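Local coordinates for protein geranyltranstransferase (PDB 3LOM) that probably catalyses the magnesium-dependent condensation of isopentenyl diphosphate with allylic diphosphates to form farnesyl diphosphate, and perhaps geranylgeranyl diphosphate, at residues Y23-L28 / A45-G50; Q69-I74 / P137-A142; E179-I184 / T255-L260; L224-Q229 / V272-A277. One frame throughout, in Å; residues are numbered along the deposited sequence.

Interaction 1: Y23-L28 / A45-G50; sequences YLEQLL and ALFSGG
L46 and F47, at the end of helix 36-46 and just ahead of the Gly-Gly-Lys-Arg motif that in FPP/GGPP synthases helps bind isopentenyl diphosphate, pack against L24, E25 and L28 on the last turns of helix 5-28. This is one of the helix joints of the all-helical isoprenoid synthase fold, and the leucines on both sides are buried. L24 and L46 cross at about a right angle, L24 CD2 lying 3.9 Å from L46 CD1. That same L46 methyl group also serves the next turn of the helix, with L28 CD1 at 3.8 Å from L46 CD1. F47 sets its CG anti to the carbonyl carbon (chi1 -64°), a torsion that sends the ring toward the helix. There the ring's far end meets the root of L24, whose CB is 3.7 Å from F47 CZ. Beyond the packed leucines, S48 OG is hydrogen-bonded to K104 NZ. Two further groups approach the ring: L28 CD1 sits at its edge, near its plane, 3.8 Å from F47 CE1, while the E25 carboxylate, inclined 69° to the ring, approaches obliquely and brings OE2 to 3.3 Å from F47 CE1.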
loop_
_atom_site.group_PDB
_atom_site.type_symbol
_atom_site.label_atom_id
_atom_site.label_comp_id
_atom_site.label_asym_id
_atom_site.label_seq_id
_atom_site.Cartn_x
_atom_site.Cartn_y
_atom_site.Cartn_z
ATOM N N TYR A 23 -0.902 -6.770 -20.736
ATOM C CA TYR A 23 -0.465 -5.487 -20.189
ATOM C C TYR A 23 0.241 -5.652 -18.844
ATOM O O TYR A 23 1.168 -4.906 -18.547
ATOM C CB TYR A 23 -1.622 -4.480 -20.079
ATOM C CG TYR A 23 -1.153 -3.093 -19.690
ATOM C CD1 TYR A 23 -1.238 -2.645 -18.368
ATOM C CD2 TYR A 23 -0.592 -2.239 -20.638
ATOM C CE1 TYR A 23 -0.778 -1.373 -18.008
ATOM C CE2 TYR A 23 -0.137 -0.979 -20.288
ATOM C CZ TYR A 23 -0.237 -0.553 -18.972
ATOM O OH TYR A 23 0.214 0.696 -18.626
ATOM N N LEU A 24 -0.190 -6.628 -18.042
ATOM C CA LEU A 24 0.459 -6.905 -16.753
ATOM C C LEU A 24 1.873 -7.461 -16.900
ATOM O O LEU A 24 2.776 -7.030 -16.179
ATOM C CB LEU A 24 -0.384 -7.846 -15.879
ATOM C CG LEU A 24 -1.254 -7.222 -14.787
ATOM C CD1 LEU A 24 -1.996 -8.311 -14.011
ATOM C CD2 LEU A 24 -0.418 -6.351 -13.844
ATOM N N GLU A 25 2.047 -8.408 -17.830
ATOM C CA GLU A 25 3.361 -8.982 -18.157
ATOM C C GLU A 25 4.378 -7.933 -18.538
ATOM O O GLU A 25 5.476 -7.893 -17.970
ATOM C CB GLU A 25 3.258 -9.990 -19.303
ATOM C CG GLU A 25 3.241 -11.439 -18.870
ATOM C CD GLU A 25 4.445 -11.820 -18.032
ATOM O OE1 GLU A 25 5.539 -12.056 -18.583
ATOM O OE2 GLU A 25 4.284 -11.905 -16.806
ATOM N N GLN A 26 3.998 -7.086 -19.495
ATOM C CA GLN A 26 4.851 -6.014 -19.983
ATOM C C GLN A 26 5.256 -5.113 -18.834
ATOM O O GLN A 26 6.442 -4.838 -18.644
ATOM C CB GLN A 26 4.138 -5.199 -21.071
ATOM C CG GLN A 26 4.064 -5.888 -22.433
ATOM C CD GLN A 26 5.417 -5.982 -23.141
ATOM O OE1 GLN A 26 5.702 -6.972 -23.817
ATOM N NE2 GLN A 26 6.248 -4.953 -22.991
ATOM N N LEU A 27 4.254 -4.695 -18.063
ATOM C CA LEU A 27 4.431 -3.885 -16.862
ATOM C C LEU A 27 5.417 -4.501 -15.864
ATOM O O LEU A 27 6.364 -3.834 -15.439
ATOM C CB LEU A 27 3.064 -3.662 -16.209
ATOM C CG LEU A 27 2.861 -2.787 -14.979
ATOM C CD1 LEU A 27 3.520 -1.428 -15.143
ATOM C CD2 LEU A 27 1.364 -2.643 -14.762
ATOM N N LEU A 28 5.201 -5.771 -15.518
ATOM C CA LEU A 28 6.086 -6.498 -14.595
ATOM C C LEU A 28 7.527 -6.615 -15.094
ATOM O O LEU A 28 8.472 -6.464 -14.314
ATOM C CB LEU A 28 5.519 -7.884 -14.256
ATOM C CG LEU A 28 4.365 -7.942 -13.251
ATOM C CD1 LEU A 28 3.771 -9.334 -13.195
ATOM C CD2 LEU A 28 4.804 -7.488 -11.855
ATOM N N ALA A 45 1.337 -15.321 -8.406
ATOM C CA ALA A 45 0.087 -14.837 -7.839
ATOM C C ALA A 45 -0.808 -14.154 -8.873
ATOM O O ALA A 45 -2.013 -14.391 -8.895
ATOM C CB ALA A 45 0.372 -13.912 -6.679
ATOM N N LEU A 46 -0.211 -13.338 -9.743
ATOM C CA LEU A 46 -0.968 -12.507 -10.690
ATOM C C LEU A 46 -1.587 -13.197 -11.904
ATOM O O LEU A 46 -2.474 -12.629 -12.540
ATOM C CB LEU A 46 -0.112 -11.339 -11.186
ATOM C CG LEU A 46 -0.174 -10.025 -10.406
ATOM C CD1 LEU A 46 0.611 -8.971 -11.151
ATOM C CD2 LEU A 46 -1.618 -9.564 -10.193
ATOM N N PHE A 47 -1.121 -14.394 -12.252
ATOM C CA PHE A 47 -1.598 -15.026 -13.478
ATOM C C PHE A 47 -2.235 -16.373 -13.227
ATOM O O PHE A 47 -1.603 -17.285 -12.693
ATOM C CB PHE A 47 -0.490 -15.123 -14.523
ATOM C CG PHE A 47 0.010 -13.790 -14.990
ATOM C CD1 PHE A 47 1.161 -13.237 -14.442
ATOM C CD2 PHE A 47 -0.682 -13.076 -15.964
ATOM C CE1 PHE A 47 1.626 -11.988 -14.868
ATOM C CE2 PHE A 47 -0.224 -11.826 -16.401
ATOM C CZ PHE A 47 0.931 -11.286 -15.850
ATOM N N SER A 48 -3.507 -16.472 -13.609
ATOM C CA SER A 48 -4.282 -17.693 -13.446
ATOM C C SER A 48 -5.216 -17.892 -14.631
ATOM O O SER A 48 -5.332 -17.018 -15.501
ATOM C CB SER A 48 -5.091 -17.648 -12.144
ATOM O OG SER A 48 -4.241 -17.534 -11.015
ATOM N N GLY A 49 -5.868 -19.055 -14.658
ATOM C CA GLY A 49 -6.926 -19.345 -15.622
ATOM C C GLY A 49 -8.226 -18.655 -15.243
ATOM O O GLY A 49 -8.363 -18.124 -14.132
ATOM N N GLY A 50 -9.181 -18.661 -16.171
ATOM C CA GLY A 50 -10.443 -17.943 -15.995
ATOM C C GLY A 50 -10.274 -16.438 -16.142
ATOM O O GLY A 50 -9.196 -15.953 -16.500
#

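Interaction 2: Q69-I74 / P137-A142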
loop_
_atom_site.group_PDB
_atom_site.type_symbol
_atom_site.label_atom_id
_atom_site.label_comp_id
_atom_site.label_asym_id
_atom_site.label_seq_id
_atom_site.Cartn_x
_atom_site.Cartn_y
_atom_site.Cartn_z
ATOM N N GLN A 69 -8.412 3.766 -24.141
ATOM C CA GLN A 69 -8.163 2.389 -23.726
ATOM C C GLN A 69 -6.784 2.174 -23.099
ATOM O O GLN A 69 -6.598 1.229 -22.339
ATOM C CB GLN A 69 -8.411 1.410 -24.874
ATOM C CG GLN A 69 -9.889 1.107 -25.092
ATOM C CD GLN A 69 -10.152 -0.362 -25.396
ATOM O OE1 GLN A 69 -9.566 -1.255 -24.776
ATOM N NE2 GLN A 69 -11.047 -0.617 -26.342
ATOM N N GLY A 70 -5.839 3.060 -23.416
ATOM C CA GLY A 70 -4.530 3.106 -22.761
ATOM C C GLY A 70 -4.646 3.430 -21.282
ATOM O O GLY A 70 -4.018 2.768 -20.448
ATOM N N VAL A 71 -5.458 4.443 -20.969
ATOM C CA VAL A 71 -5.821 4.819 -19.588
ATOM C C VAL A 71 -6.502 3.652 -18.849
ATOM O O VAL A 71 -6.165 3.347 -17.695
ATOM C CB VAL A 71 -6.723 6.100 -19.568
ATOM C CG1 VAL A 71 -7.258 6.414 -18.158
ATOM C CG2 VAL A 71 -5.965 7.305 -20.129
ATOM N N LEU A 72 -7.429 2.993 -19.542
ATOM C CA LEU A 72 -8.153 1.842 -19.018
ATOM C C LEU A 72 -7.262 0.667 -18.622
ATOM O O LEU A 72 -7.510 0.032 -17.597
ATOM C CB LEU A 72 -9.221 1.387 -20.016
ATOM C CG LEU A 72 -10.405 2.347 -20.162
ATOM C CD1 LEU A 72 -11.415 1.829 -21.178
ATOM C CD2 LEU A 72 -11.061 2.561 -18.802
ATOM N N ASP A 73 -6.232 0.395 -19.427
ATOM C CA ASP A 73 -5.227 -0.631 -19.123
ATOM C C ASP A 73 -4.588 -0.405 -17.761
ATOM O O ASP A 73 -4.463 -1.339 -16.964
ATOM C CB ASP A 73 -4.117 -0.645 -20.184
ATOM C CG ASP A 73 -4.593 -1.139 -21.536
ATOM O OD1 ASP A 73 -5.435 -2.062 -21.582
ATOM O OD2 ASP A 73 -4.112 -0.605 -22.559
ATOM N N ILE A 74 -4.201 0.845 -17.519
ATOM C CA ILE A 74 -3.515 1.268 -16.302
ATOM C C ILE A 74 -4.417 1.142 -15.078
ATOM O O ILE A 74 -4.003 0.565 -14.063
ATOM C CB ILE A 74 -3.003 2.721 -16.436
ATOM C CG1 ILE A 74 -2.057 2.834 -17.635
ATOM C CG2 ILE A 74 -2.313 3.180 -15.155
ATOM C CD1 ILE A 74 -1.953 4.229 -18.220
ATOM N N PRO A 137 1.750 10.985 -18.188
ATOM C CA PRO A 137 1.851 11.601 -19.517
ATOM C C PRO A 137 0.503 11.700 -20.246
ATOM O O PRO A 137 0.386 12.462 -21.208
ATOM C CB PRO A 137 2.798 10.656 -20.278
ATOM C CG PRO A 137 3.440 9.792 -19.229
ATOM C CD PRO A 137 2.412 9.664 -18.160
ATOM N N LEU A 138 -0.501 10.959 -19.779
ATOM C CA LEU A 138 -1.779 10.842 -20.490
ATOM C C LEU A 138 -2.906 11.752 -19.980
ATOM O O LEU A 138 -3.749 12.195 -20.764
ATOM C CB LEU A 138 -2.258 9.386 -20.498
ATOM C CG LEU A 138 -1.282 8.285 -20.931
ATOM C CD1 LEU A 138 -1.974 6.933 -20.877
ATOM C CD2 LEU A 138 -0.705 8.536 -22.329
ATOM N N LEU A 139 -2.919 12.018 -18.676
ATOM C CA LEU A 139 -3.991 12.781 -18.035
ATOM C C LEU A 139 -3.426 13.982 -17.275
ATOM O O LEU A 139 -2.250 13.969 -16.893
ATOM C CB LEU A 139 -4.778 11.870 -17.083
ATOM C CG LEU A 139 -6.137 11.256 -17.459
ATOM C CD1 LEU A 139 -6.387 11.104 -18.956
ATOM C CD2 LEU A 139 -6.334 9.923 -16.747
ATOM N N PRO A 140 -4.252 15.033 -17.058
ATOM C CA PRO A 140 -3.801 16.107 -16.166
ATOM C C PRO A 140 -3.519 15.579 -14.754
ATOM O O PRO A 140 -4.172 14.633 -14.289
ATOM C CB PRO A 140 -4.990 17.076 -16.144
ATOM C CG PRO A 140 -5.745 16.793 -17.389
ATOM C CD PRO A 140 -5.574 15.327 -17.646
ATOM N N ALA A 141 -2.545 16.195 -14.095
ATOM C CA ALA A 141 -2.063 15.758 -12.796
ATOM C C ALA A 141 -3.163 15.707 -11.727
ATOM O O ALA A 141 -3.152 14.831 -10.855
ATOM C CB ALA A 141 -0.920 16.649 -12.354
ATOM N N ALA A 142 -4.113 16.637 -11.824
ATOM C CA ALA A 142 -5.255 16.712 -10.916
ATOM C C ALA A 142 -6.099 15.447 -10.948
ATOM O O ALA A 142 -6.519 14.954 -9.897
ATOM C CB ALA A 142 -6.110 17.942 -11.233
#
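V71 and I74, on the first turns of helix 69-91, meet L138 and L139 in the turn from helix 113-135 to helix 141-155, a packing point of the all-helical isoprenoid synthase fold. V71 and L139 reach toward each other tip to tip and pair their methyl groups: V71 CG1 lies 3.9 Å from L139 CD2. The second pair matches it, with V71 CG2 at 4.0 Å from L139 CD1. Both branches of the valine can do this because its CG1 is anti to the backbone N (chi1 173°), leaving CG2 beside that N. Both L139 torsions are off-staggered (chi2 25°), and its rotamer is uncertain. L138 instead has a regular, extended chain and slides past V71 in the opposite direction. Its CD1 passes 4.1 Å from V71 CG2 and goes on to the end of the isoleucine, where I74 CD1 is 3.8 Å from L138 CD1. The turn lies near the subunit interface, where A141 packs on A141 of the second subunit. No hydrogen bond crosses the contact, so it rests on methyl packing, with V71 and I74 buried and L138 at its exposed side, and shape rather than bond direction sets the fit.

Interaction 3: E179-I184 / T255-L260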
loop_
_atom_site.group_PDB
_atom_site.type_symbol
_atom_site.label_atom_id
_atom_site.label_comp_id
_atom_site.label_asym_id
_atom_site.label_seq_id
_atom_site.Cartn_x
_atom_site.Cartn_y
_atom_site.Cartn_z
ATOM N N GLU A 179 -28.278 -5.729 8.689
ATOM C CA GLU A 179 -27.674 -4.402 8.568
ATOM C C GLU A 179 -26.146 -4.455 8.651
ATOM O O GLU A 179 -25.461 -3.918 7.780
ATOM C CB GLU A 179 -28.226 -3.468 9.654
ATOM C CG GLU A 179 -28.066 -1.980 9.358
ATOM C CD GLU A 179 -29.212 -1.417 8.530
ATOM O OE1 GLU A 179 -30.325 -1.260 9.081
ATOM O OE2 GLU A 179 -29.000 -1.122 7.335
ATOM N N GLN A 180 -25.632 -5.108 9.695
ATOM C CA GLN A 180 -24.191 -5.235 9.932
ATOM C C GLN A 180 -23.505 -6.034 8.829
ATOM O O GLN A 180 -22.437 -5.649 8.353
ATOM C CB GLN A 180 -23.922 -5.905 11.280
ATOM C CG GLN A 180 -24.256 -5.061 12.490
ATOM C CD GLN A 180 -24.511 -5.902 13.727
ATOM O OE1 GLN A 180 -25.232 -6.902 13.677
ATOM N NE2 GLN A 180 -23.925 -5.496 14.850
ATOM N N LEU A 181 -24.143 -7.136 8.432
ATOM C CA LEU A 181 -23.684 -7.989 7.342
ATOM C C LEU A 181 -23.559 -7.220 6.025
ATOM O O LEU A 181 -22.589 -7.397 5.289
ATOM C CB LEU A 181 -24.631 -9.181 7.174
ATOM C CG LEU A 181 -24.311 -10.249 6.126
ATOM C CD1 LEU A 181 -23.090 -11.064 6.521
ATOM C CD2 LEU A 181 -25.513 -11.153 5.936
ATOM N N ARG A 182 -24.533 -6.357 5.746
ATOM C CA ARG A 182 -24.508 -5.528 4.545
ATOM C C ARG A 182 -23.393 -4.485 4.593
ATOM O O ARG A 182 -22.792 -4.164 3.565
ATOM C CB ARG A 182 -25.867 -4.860 4.323
ATOM C CG ARG A 182 -26.896 -5.776 3.680
ATOM C CD ARG A 182 -28.293 -5.172 3.729
ATOM N NE ARG A 182 -29.071 -5.500 2.532
ATOM C CZ ARG A 182 -29.005 -4.830 1.379
ATOM N NH1 ARG A 182 -29.755 -5.209 0.352
ATOM N NH2 ARG A 182 -28.195 -3.779 1.243
ATOM N N GLU A 183 -23.111 -3.972 5.787
ATOM C CA GLU A 183 -22.062 -2.974 5.978
ATOM C C GLU A 183 -20.656 -3.575 5.839
ATOM O O GLU A 183 -19.800 -3.001 5.165
ATOM C CB GLU A 183 -22.244 -2.258 7.330
ATOM C CG GLU A 183 -21.163 -1.231 7.703
ATOM C CD GLU A 183 -21.079 -0.035 6.747
ATOM O OE1 GLU A 183 -19.999 0.598 6.698
ATOM O OE2 GLU A 183 -22.076 0.281 6.052
ATOM N N ILE A 184 -20.443 -4.726 6.478
ATOM C CA ILE A 184 -19.185 -5.466 6.415
ATOM C C ILE A 184 -18.757 -5.789 4.971
ATOM O O ILE A 184 -17.610 -5.523 4.591
ATOM C CB ILE A 184 -19.245 -6.738 7.310
ATOM C CG1 ILE A 184 -19.149 -6.334 8.788
ATOM C CG2 ILE A 184 -18.119 -7.703 6.969
ATOM C CD1 ILE A 184 -19.791 -7.309 9.759
ATOM N N THR A 255 -22.601 -16.581 10.207
ATOM C CA THR A 255 -23.701 -15.845 9.574
ATOM C C THR A 255 -23.381 -15.414 8.142
ATOM O O THR A 255 -22.353 -14.787 7.879
ATOM C CB THR A 255 -24.168 -14.630 10.417
ATOM O OG1 THR A 255 -24.939 -13.743 9.594
ATOM C CG2 THR A 255 -22.984 -13.878 10.996
ATOM N N THR A 256 -24.269 -15.782 7.223
ATOM C CA THR A 256 -24.172 -15.407 5.816
ATOM C C THR A 256 -25.531 -14.899 5.343
ATOM O O THR A 256 -26.515 -14.946 6.094
ATOM C CB THR A 256 -23.777 -16.613 4.924
ATOM O OG1 THR A 256 -24.725 -17.672 5.097
ATOM C CG2 THR A 256 -22.375 -17.123 5.249
ATOM N N PHE A 257 -25.592 -14.439 4.092
ATOM C CA PHE A 257 -26.870 -14.145 3.442
ATOM C C PHE A 257 -27.734 -15.405 3.357
ATOM O O PHE A 257 -28.961 -15.321 3.335
ATOM C CB PHE A 257 -26.659 -13.555 2.041
ATOM C CG PHE A 257 -26.232 -12.107 2.043
ATOM C CD1 PHE A 257 -27.134 -11.098 2.372
ATOM C CD2 PHE A 257 -24.932 -11.751 1.701
ATOM C CE1 PHE A 257 -26.743 -9.757 2.373
ATOM C CE2 PHE A 257 -24.530 -10.413 1.696
ATOM C CZ PHE A 257 -25.439 -9.414 2.035
ATOM N N ALA A 258 -27.078 -16.564 3.338
ATOM C CA ALA A 258 -27.747 -17.858 3.257
ATOM C C ALA A 258 -28.198 -18.406 4.609
ATOM O O ALA A 258 -28.805 -19.476 4.674
ATOM C CB ALA A 258 -26.859 -18.866 2.549
ATOM N N THR A 259 -27.890 -17.687 5.684
ATOM C CA THR A 259 -28.401 -18.044 7.005
ATOM C C THR A 259 -29.484 -17.057 7.424
ATOM O O THR A 259 -30.336 -17.371 8.262
ATOM C CB THR A 259 -27.292 -18.075 8.084
ATOM O OG1 THR A 259 -26.659 -16.791 8.164
ATOM C CG2 THR A 259 -26.250 -19.151 7.775
ATOM N N LEU A 260 -29.443 -15.867 6.830
ATOM C CA LEU A 260 -30.393 -14.807 7.139
ATOM C C LEU A 260 -31.573 -14.784 6.173
ATOM O O LEU A 260 -32.683 -14.435 6.565
ATOM C CB LEU A 260 -29.689 -13.449 7.195
ATOM C CG LEU A 260 -29.323 -12.903 8.584
ATOM C CD1 LEU A 260 -28.749 -13.953 9.551
ATOM C CD2 LEU A 260 -28.360 -11.749 8.439
#
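L181 and F257 carry most of this contact, which joins helix 178-201 to the start of the short helix 257-260. A chi1 of -177°, with CG trans to the main-chain N, carries L181 across and places CD2 over the middle of the aromatic ring. The result is a CH-pi contact: L181 CD2 stands 3.9 Å from the F257 ring centroid and 11° off the ring normal. The same methyl group packs on backbone, 3.8 Å from F257 N, and on L260, whose CD2 is 3.8 Å from L181 CD2. The leucine's other branch turns to T255, two residues before F257, with L181 CD1 4.0 Å from T255 O. R182 uses the aliphatic part of its chain, with CG at the ring edge, 4.2 Å from F257 CE1. The helix start is fixed by a capping box of T256 and T259: T256 N donates to T259 OG1 at 2.8 Å, and T256 OG1 accepts a weak bond from A258 N. Buried alongside, T255 OG1 has no polar partner in the model. F257 N donates to D231, in the aspartate-rich motif of helix 209-236. The ring itself lies between that helix, which packs L224 and M228 on it, and helix 178-201.

Interaction 4: L224-Q229 / V272-A277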
loop_
_atom_site.group_PDB
_atom_site.type_symbol
_atom_site.label_atom_id
_atom_site.label_comp_id
_atom_site.label_asym_id
_atom_site.label_seq_id
_atom_site.Cartn_x
_atom_site.Cartn_y
_atom_site.Cartn_z
ATOM N N LEU A 224 -22.858 -6.109 -4.211
ATOM C CA LEU A 224 -23.699 -6.740 -3.208
ATOM C C LEU A 224 -24.136 -8.130 -3.660
ATOM O O LEU A 224 -23.985 -9.104 -2.919
ATOM C CB LEU A 224 -24.916 -5.855 -2.932
ATOM C CG LEU A 224 -26.064 -6.322 -2.041
ATOM C CD1 LEU A 224 -25.600 -6.704 -0.636
ATOM C CD2 LEU A 224 -27.120 -5.231 -1.979
ATOM N N VAL A 225 -24.655 -8.218 -4.881
ATOM C CA VAL A 225 -25.217 -9.472 -5.401
ATOM C C VAL A 225 -24.184 -10.602 -5.618
ATOM O O VAL A 225 -24.536 -11.780 -5.518
ATOM C CB VAL A 225 -26.114 -9.226 -6.661
ATOM C CG1 VAL A 225 -25.283 -9.098 -7.933
ATOM C CG2 VAL A 225 -27.185 -10.299 -6.793
ATOM N N PHE A 226 -22.922 -10.246 -5.886
ATOM C CA PHE A 226 -21.839 -11.242 -6.005
ATOM C C PHE A 226 -21.675 -12.011 -4.697
ATOM O O PHE A 226 -21.538 -13.238 -4.691
ATOM C CB PHE A 226 -20.500 -10.590 -6.369
ATOM C CG PHE A 226 -20.414 -10.097 -7.787
ATOM C CD1 PHE A 226 -21.268 -10.582 -8.778
ATOM C CD2 PHE A 226 -19.448 -9.159 -8.138
ATOM C CE1 PHE A 226 -21.175 -10.118 -10.084
ATOM C CE2 PHE A 226 -19.344 -8.692 -9.440
ATOM C CZ PHE A 226 -20.204 -9.174 -10.416
ATOM N N GLN A 227 -21.719 -11.266 -3.594
ATOM C CA GLN A 227 -21.616 -11.820 -2.251
ATOM C C GLN A 227 -22.845 -12.626 -1.839
ATOM O O GLN A 227 -22.726 -13.614 -1.105
ATOM C CB GLN A 227 -21.359 -10.695 -1.253
ATOM C CG GLN A 227 -20.771 -11.171 0.038
ATOM C CD GLN A 227 -19.436 -11.880 -0.133
ATOM O OE1 GLN A 227 -18.564 -11.430 -0.881
ATOM N NE2 GLN A 227 -19.277 -13.000 0.565
ATOM N N MET A 228 -24.019 -12.190 -2.302
ATOM C CA MET A 228 -25.252 -12.966 -2.158
ATOM C C MET A 228 -25.103 -14.305 -2.884
ATOM O O MET A 228 -25.398 -15.358 -2.316
ATOM C CB MET A 228 -26.459 -12.194 -2.705
ATOM C CG MET A 228 -27.002 -11.109 -1.792
ATOM S SD MET A 228 -28.353 -10.174 -2.544
ATOM C CE MET A 228 -28.658 -8.987 -1.247
ATOM N N GLN A 229 -24.621 -14.246 -4.126
ATOM C CA GLN A 229 -24.369 -15.438 -4.941
ATOM C C GLN A 229 -23.374 -16.395 -4.296
ATOM O O GLN A 229 -23.619 -17.599 -4.258
ATOM C CB GLN A 229 -23.904 -15.055 -6.349
ATOM C CG GLN A 229 -25.039 -14.620 -7.271
ATOM C CD GLN A 229 -24.556 -14.186 -8.640
ATOM O OE1 GLN A 229 -23.702 -13.310 -8.766
ATOM N NE2 GLN A 229 -25.113 -14.794 -9.677
ATOM N N VAL A 272 -33.821 -9.728 -7.850
ATOM C CA VAL A 272 -34.215 -8.320 -7.737
ATOM C C VAL A 272 -33.007 -7.403 -7.910
ATOM O O VAL A 272 -33.077 -6.425 -8.656
ATOM C CB VAL A 272 -34.956 -7.990 -6.399
ATOM C CG1 VAL A 272 -35.434 -6.547 -6.387
ATOM C CG2 VAL A 272 -36.149 -8.899 -6.190
ATOM N N HIS A 273 -31.899 -7.740 -7.252
ATOM C CA HIS A 273 -30.696 -6.899 -7.302
ATOM C C HIS A 273 -30.017 -6.865 -8.676
ATOM O O HIS A 273 -29.514 -5.811 -9.094
ATOM C CB HIS A 273 -29.717 -7.262 -6.186
ATOM C CG HIS A 273 -30.089 -6.681 -4.860
ATOM N ND1 HIS A 273 -29.958 -5.338 -4.575
ATOM C CD2 HIS A 273 -30.605 -7.252 -3.747
ATOM C CE1 HIS A 273 -30.380 -5.107 -3.345
ATOM N NE2 HIS A 273 -30.770 -6.254 -2.818
ATOM N N TYR A 274 -30.029 -8.005 -9.374
ATOM C CA TYR A 274 -29.568 -8.075 -10.767
ATOM C C TYR A 274 -30.474 -7.295 -11.710
ATOM O O TYR A 274 -29.986 -6.639 -12.628
ATOM C CB TYR A 274 -29.439 -9.524 -11.250
ATOM C CG TYR A 274 -28.040 -10.086 -11.117
ATOM C CD1 TYR A 274 -26.976 -9.535 -11.828
ATOM C CD2 TYR A 274 -27.780 -11.172 -10.281
ATOM C CE1 TYR A 274 -25.689 -10.044 -11.707
ATOM C CE2 TYR A 274 -26.498 -11.688 -10.152
ATOM C CZ TYR A 274 -25.457 -11.119 -10.868
ATOM O OH TYR A 274 -24.184 -11.618 -10.741
ATOM N N GLN A 275 -31.785 -7.374 -11.469
ATOM C CA GLN A 275 -32.790 -6.654 -12.253
ATOM C C GLN A 275 -32.585 -5.144 -12.144
ATOM O O GLN A 275 -32.635 -4.439 -13.154
ATOM C CB GLN A 275 -34.201 -7.048 -11.799
ATOM C CG GLN A 275 -35.330 -6.716 -12.775
ATOM C CD GLN A 275 -35.939 -5.336 -12.557
ATOM O OE1 GLN A 275 -36.407 -4.701 -13.504
ATOM N NE2 GLN A 275 -35.936 -4.866 -11.308
ATOM N N ILE A 276 -32.337 -4.667 -10.920
ATOM C CA ILE A 276 -32.043 -3.255 -10.665
ATOM C C ILE A 276 -30.746 -2.862 -11.377
ATOM O O ILE A 276 -30.656 -1.778 -11.968
ATOM C CB ILE A 276 -31.991 -2.931 -9.126
ATOM C CG1 ILE A 276 -33.333 -3.227 -8.429
ATOM C CG2 ILE A 276 -31.563 -1.483 -8.854
ATOM C CD1 ILE A 276 -34.570 -2.534 -9.022
ATOM N N ALA A 277 -29.760 -3.763 -11.341
ATOM C CA ALA A 277 -28.484 -3.559 -12.034
ATOM C C ALA A 277 -28.647 -3.452 -13.560
ATOM O O ALA A 277 -28.082 -2.540 -14.174
ATOM C CB ALA A 277 -27.484 -4.652 -11.659
#
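Q229 OE1 accepts a short hydrogen bond of 2.6 Å from Y274 OH, the one such bond between 224-229 and 272-277. The hydroxyl comes in above the carbonyl plane, with a C=O...donor angle of 114°, and so lies off the lone-pair directions. Q229 NE2 is engaged elsewhere, by L298 O, so both ends of the amide have partners and its rotation is fixed. The phenol is held from two more directions. V225 places CG1 over one face, 3.7 Å from the Y274 ring centroid, in a CH-pi contact; CG1 can do so because it occupies the crowded position between backbone N and carbonyl carbon (chi1 82°). Y274 OH also sits at the F226 ring edge, near its plane, 3.4 Å from F226 CE1. The H273 ring is packed by two residues. L224 lays a methyl group on one face of the imidazole, with CD2 at 3.5 Å from H273 CE1, while M228 CE approaches obliquely to 3.6 Å from H273 CD2. The polar end of the imidazole is bonded through ND1 to H221. Segment 224-229 leads directly into the second aspartate-rich motif (DDxxD) of the isoprenoid synthase fold. Helices 209-236 and 263-279 run nearly antiparallel here, at 152° with axes 10.1 Å apart, and helix 289-303 completes the group by touching Y274 and F226 with L298, while R182 of helix 178-201 flanks L224 and H273.

The four contacts form two pairs on opposite sides of the chain's centre. Interaction 1 is the most buried, while interactions 2, 3 and 4 are partly buried. Interaction 2 lies farther out than interaction 1, yet Y23 joins them: its OH comes within 3.3 Å of I74 CG1. Interactions 3 and 4 share neighbours, since helix 209-236 carries one side of interaction 4 and also backs F257. R182 NH1 packs 3.5 Å from H273 NE2. Chemistry follows place: interaction 2, at a surface turn, is purely aliphatic; interaction 1 adds an aromatic ring and a carboxylate; interaction 3 pairs a methyl-on-ring contact with a capped helix start; and interaction 4, helix on helix, alone has a hydrogen bond across its segments.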